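PDB 3D0K: putative poly(3-hydroxybutyrate) depolymerase LpqC from Bordetella parapertussis 12822, which probably hydrolyses ester bonds as an alpha/beta-hydrolase-type enzyme related to poly(3-hydroxybutyrate) depolymerases. Local coordinates for residues A[178-183]-A[242-247]. Numbering follows the deposited sequence.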
ATOM      1  N   THR A 178      -8.997   8.616  -3.111  1.00 16.91           N
ATOM      2  CA  THR A 178     -10.370   8.251  -3.513  1.00 17.45           C
ATOM      3  C   THR A 178     -11.230   8.487  -2.262  1.00 16.38           C
ATOM      4  O   THR A 178     -11.041   7.825  -1.217  1.00 18.06           O
ATOM      5  CB  THR A 178     -10.418   6.733  -3.816  1.00 16.23           C
ATOM      6  OG1 THR A 178      -9.685   6.469  -5.040  1.00 20.15           O
ATOM      7  CG2 THR A 178     -11.879   6.299  -4.059  1.00 17.89           C
ATOM      8  N   LEU A 179     -12.197   9.381  -2.370  1.00 16.87           N
ATOM      9  CA  LEU A 179     -13.010   9.712  -1.202  1.00 18.40           C
ATOM     10  C   LEU A 179     -14.073   8.642  -0.969  1.00 17.90           C
ATOM     11  O   LEU A 179     -14.538   8.052  -1.917  1.00 18.76           O
ATOM     12  CB  LEU A 179     -13.703  11.059  -1.448  1.00 17.96           C
ATOM     13  CG  LEU A 179     -12.717  12.178  -1.727  1.00 18.95           C
ATOM     14  CD1 LEU A 179     -13.487  13.459  -2.144  1.00 25.02           C
ATOM     15  CD2 LEU A 179     -11.870  12.397  -0.477  1.00 22.88           C
ATOM     16  N   PRO A 180     -14.464   8.420   0.297  1.00 19.68           N
ATOM     17  CA  PRO A 180     -15.379   7.307   0.655  1.00 19.45           C
ATOM     18  C   PRO A 180     -16.832   7.741   0.403  1.00 19.66           C
ATOM     19  O   PRO A 180     -17.615   7.969   1.336  1.00 19.65           O
ATOM     20  CB  PRO A 180     -15.082   7.082   2.141  1.00 19.56           C
ATOM     21  CG  PRO A 180     -14.640   8.471   2.610  1.00 19.33           C
ATOM     22  CD  PRO A 180     -13.989   9.161   1.483  1.00 19.94           C
ATOM     23  N   THR A 181     -17.176   7.819  -0.871  1.00 20.15           N
ATOM     24  CA  THR A 181     -18.495   8.290  -1.294  1.00 20.92           C
ATOM     25  C   THR A 181     -18.730   7.888  -2.738  1.00 20.62           C
ATOM     26  O   THR A 181     -17.808   7.836  -3.543  1.00 18.56           O
ATOM     27  CB  THR A 181     -18.633   9.846  -1.196  1.00 20.28           C
ATOM     28  OG1 THR A 181     -19.929  10.229  -1.680  1.00 21.32           O
ATOM     29  CG2 THR A 181     -17.582  10.586  -2.047  1.00 24.94           C
ATOM     30  N   PHE A 182     -19.988   7.586  -3.040  1.00 21.00           N
ATOM     31  CA  PHE A 182     -20.411   7.243  -4.374  1.00 21.02           C
ATOM     32  C   PHE A 182     -20.794   8.494  -5.182  1.00 22.34           C
ATOM     33  O   PHE A 182     -21.245   8.388  -6.314  1.00 22.98           O
ATOM     34  CB  PHE A 182     -21.534   6.215  -4.288  1.00 20.78           C
ATOM     35  CG  PHE A 182     -21.041   4.835  -3.933  1.00 19.81           C
ATOM     36  CD1 PHE A 182     -20.968   4.416  -2.612  1.00 20.06           C
ATOM     37  CD2 PHE A 182     -20.600   3.954  -4.945  1.00 22.45           C
ATOM     38  CE1 PHE A 182     -20.476   3.126  -2.293  1.00 24.66           C
ATOM     39  CE2 PHE A 182     -20.128   2.674  -4.649  1.00 21.17           C
ATOM     40  CZ  PHE A 182     -20.048   2.251  -3.320  1.00 23.56           C
ATOM     41  N   GLU A 183     -20.565   9.676  -4.625  1.00 23.63           N
ATOM     42  CA  GLU A 183     -20.888  10.908  -5.371  1.00 26.48           C
ATOM     43  C   GLU A 183     -20.022  11.118  -6.633  1.00 26.65           C
ATOM     44  O   GLU A 183     -20.480  11.780  -7.569  1.00 26.78           O
ATOM     45  CB  GLU A 183     -20.741  12.143  -4.493  1.00 27.22           C
ATOM     46  CG  GLU A 183     -21.788  12.273  -3.410  1.00 31.78           C
ATOM     47  CD  GLU A 183     -21.334  13.212  -2.291  1.00 36.51           C
ATOM     48  OE1 GLU A 183     -20.399  12.856  -1.496  1.00 36.12           O
ATOM     49  OE2 GLU A 183     -21.931  14.315  -2.221  1.00 39.42           O
ATOM     50  N   ARG A 242      -5.500  14.925   6.091  1.00 17.42           N
ATOM     51  CA  ARG A 242      -6.503  15.348   7.080  1.00 17.96           C
ATOM     52  C   ARG A 242      -7.903  15.387   6.466  1.00 17.96           C
ATOM     53  O   ARG A 242      -8.893  15.038   7.112  1.00 18.74           O
ATOM     54  CB  ARG A 242      -6.191  16.759   7.619  1.00 19.03           C
ATOM     55  CG  ARG A 242      -4.796  16.937   8.220  1.00 25.93           C
ATOM     56  CD  ARG A 242      -4.849  18.053   9.345  1.00 32.12           C
ATOM     57  NE  ARG A 242      -5.217  17.355  10.583  1.00 41.41           N
ATOM     58  CZ  ARG A 242      -4.380  17.024  11.571  1.00 43.97           C
ATOM     59  NH1 ARG A 242      -4.846  16.348  12.621  1.00 45.39           N
ATOM     60  NH2 ARG A 242      -3.093  17.380  11.541  1.00 43.97           N
ATOM     61  N   HIS A 243      -7.969  15.807   5.217  1.00 19.03           N
ATOM     62  CA  HIS A 243      -9.219  15.890   4.466  1.00 18.00           C
ATOM     63  C   HIS A 243      -9.796  14.467   4.338  1.00 18.28           C
ATOM     64  O   HIS A 243     -10.991  14.281   4.574  1.00 17.71           O
ATOM     65  CB  HIS A 243      -8.943  16.518   3.107  1.00 18.68           C
ATOM     66  CG  HIS A 243     -10.161  16.769   2.268  1.00 20.80           C
ATOM     67  ND1 HIS A 243     -10.705  15.804   1.445  1.00 26.62           N
ATOM     68  CD2 HIS A 243     -10.915  17.878   2.092  1.00 21.31           C
ATOM     69  CE1 HIS A 243     -11.757  16.305   0.807  1.00 24.45           C
ATOM     70  NE2 HIS A 243     -11.909  17.562   1.182  1.00 24.47           N
ATOM     71  N   TYR A 244      -8.963  13.494   3.958  1.00 16.84           N
ATOM     72  CA  TYR A 244      -9.421  12.101   3.790  1.00 17.71           C
ATOM     73  C   TYR A 244      -9.967  11.512   5.087  1.00 16.56           C
ATOM     74  O   TYR A 244     -11.065  10.914   5.123  1.00 15.44           O
ATOM     75  CB  TYR A 244      -8.262  11.232   3.258  1.00 17.83           C
ATOM     76  CG  TYR A 244      -8.599   9.792   2.994  1.00 18.68           C
ATOM     77  CD1 TYR A 244      -9.575   9.411   2.033  1.00 17.02           C
ATOM     78  CD2 TYR A 244      -7.864   8.777   3.647  1.00 17.58           C
ATOM     79  CE1 TYR A 244      -9.834   8.024   1.785  1.00 17.57           C
ATOM     80  CE2 TYR A 244      -8.093   7.448   3.363  1.00 19.89           C
ATOM     81  CZ  TYR A 244      -9.080   7.094   2.438  1.00 18.43           C
ATOM     82  OH  TYR A 244      -9.269   5.743   2.177  1.00 19.48           O
ATOM     83  N   TYR A 245      -9.180  11.679   6.135  1.00 17.18           N
ATOM     84  CA  TYR A 245      -9.576  11.266   7.472  1.00 18.04           C
ATOM     85  C   TYR A 245     -10.949  11.817   7.889  1.00 17.91           C
ATOM     86  O   TYR A 245     -11.817  11.076   8.317  1.00 18.16           O
ATOM     87  CB  TYR A 245      -8.498  11.608   8.489  1.00 18.32           C
ATOM     88  CG  TYR A 245      -8.866  11.155   9.884  1.00 19.05           C
ATOM     89  CD1 TYR A 245      -8.797   9.801  10.244  1.00 18.27           C
ATOM     90  CD2 TYR A 245      -9.292  12.075  10.845  1.00 22.33           C
ATOM     91  CE1 TYR A 245      -9.120   9.401  11.548  1.00 16.32           C
ATOM     92  CE2 TYR A 245      -9.640  11.659  12.145  1.00 20.58           C
ATOM     93  CZ  TYR A 245      -9.533  10.342  12.472  1.00 21.51           C
ATOM     94  OH  TYR A 245      -9.873   9.947  13.745  1.00 23.72           O
ATOM     95  N   GLU A 246     -11.168  13.119   7.727  0.50 16.86           N
ATOM     96  CA  GLU A 246     -12.464  13.699   8.112  0.50 17.50           C
ATOM     97  C   GLU A 246     -13.605  13.194   7.210  0.50 17.30           C
ATOM     98  O   GLU A 246     -14.739  12.989   7.685  0.50 16.68           O
ATOM     99  CB  GLU A 246     -12.396  15.241   8.143  0.50 17.90           C
ATOM    100  CG  GLU A 246     -11.422  15.820   9.205  0.50 20.69           C
ATOM    101  CD  GLU A 246     -10.762  17.129   8.750  0.50 24.72           C
ATOM    102  OE1 GLU A 246     -10.161  17.853   9.582  0.50 24.38           O
ATOM    103  OE2 GLU A 246     -10.812  17.414   7.534  0.50 26.98           O
ATOM    104  N   ALA A 247     -13.296  12.958   5.928  1.00 17.20           N
ATOM    105  CA  ALA A 247     -14.290  12.459   4.973  1.00 17.47           C
ATOM    106  C   ALA A 247     -14.763  11.063   5.380  1.00 17.51           C
ATOM    107  O   ALA A 247     -15.955  10.752   5.287  1.00 17.95           O
ATOM    108  CB  ALA A 247     -13.653  12.397   3.533  1.00 16.48           C
TER
HETATM  109  O   HOH W   1     -10.947   5.423   0.118  1.00 18.66           O
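T178, L179 and P180, in the loop after strand 168-172 and before helix 197-205, pack on H243, Y244 and A247 of helix 237-255, a mainly apolar loop-on-helix contact with one water bridge in this alpha-beta-alpha sandwich. P180 lies over the small methyl of A247, its CD 3.8 Å from A247 CB, while its CG rests beside A247 O. Alanine suits this spot because its short side chain lets the proline ring come close to the helix backbone. The fixed ring of P180 also suits the centre of an inverse gamma turn, closed by T181 N bonding to L179 O (2.8 Å). One residue earlier, the branched end of L179 supplies an apolar methyl, CD2, to the edge of the H243 ring, 4.1 Å from ND1; the two side chains cross at about a right angle. Y244, with CG anti to the backbone N (chi1 -178°), carries its ring edge to T178, CE1 lying 3.2 Å from T178 O. Tyrosine combines a flat ring for packing with a hydroxyl that holds a water in the ring plane, which donates to T178 O (2.7 Å) and hydrogen-bonds to Y244 OH (2.7 Å). Beyond the two segments, Y244 stacks with Y177 and W261, meets H155 edge-to-face and touches I210 of strand 209-213, whereas P180 touches L200, so it contacts both helix 197-205 and helix 237-255.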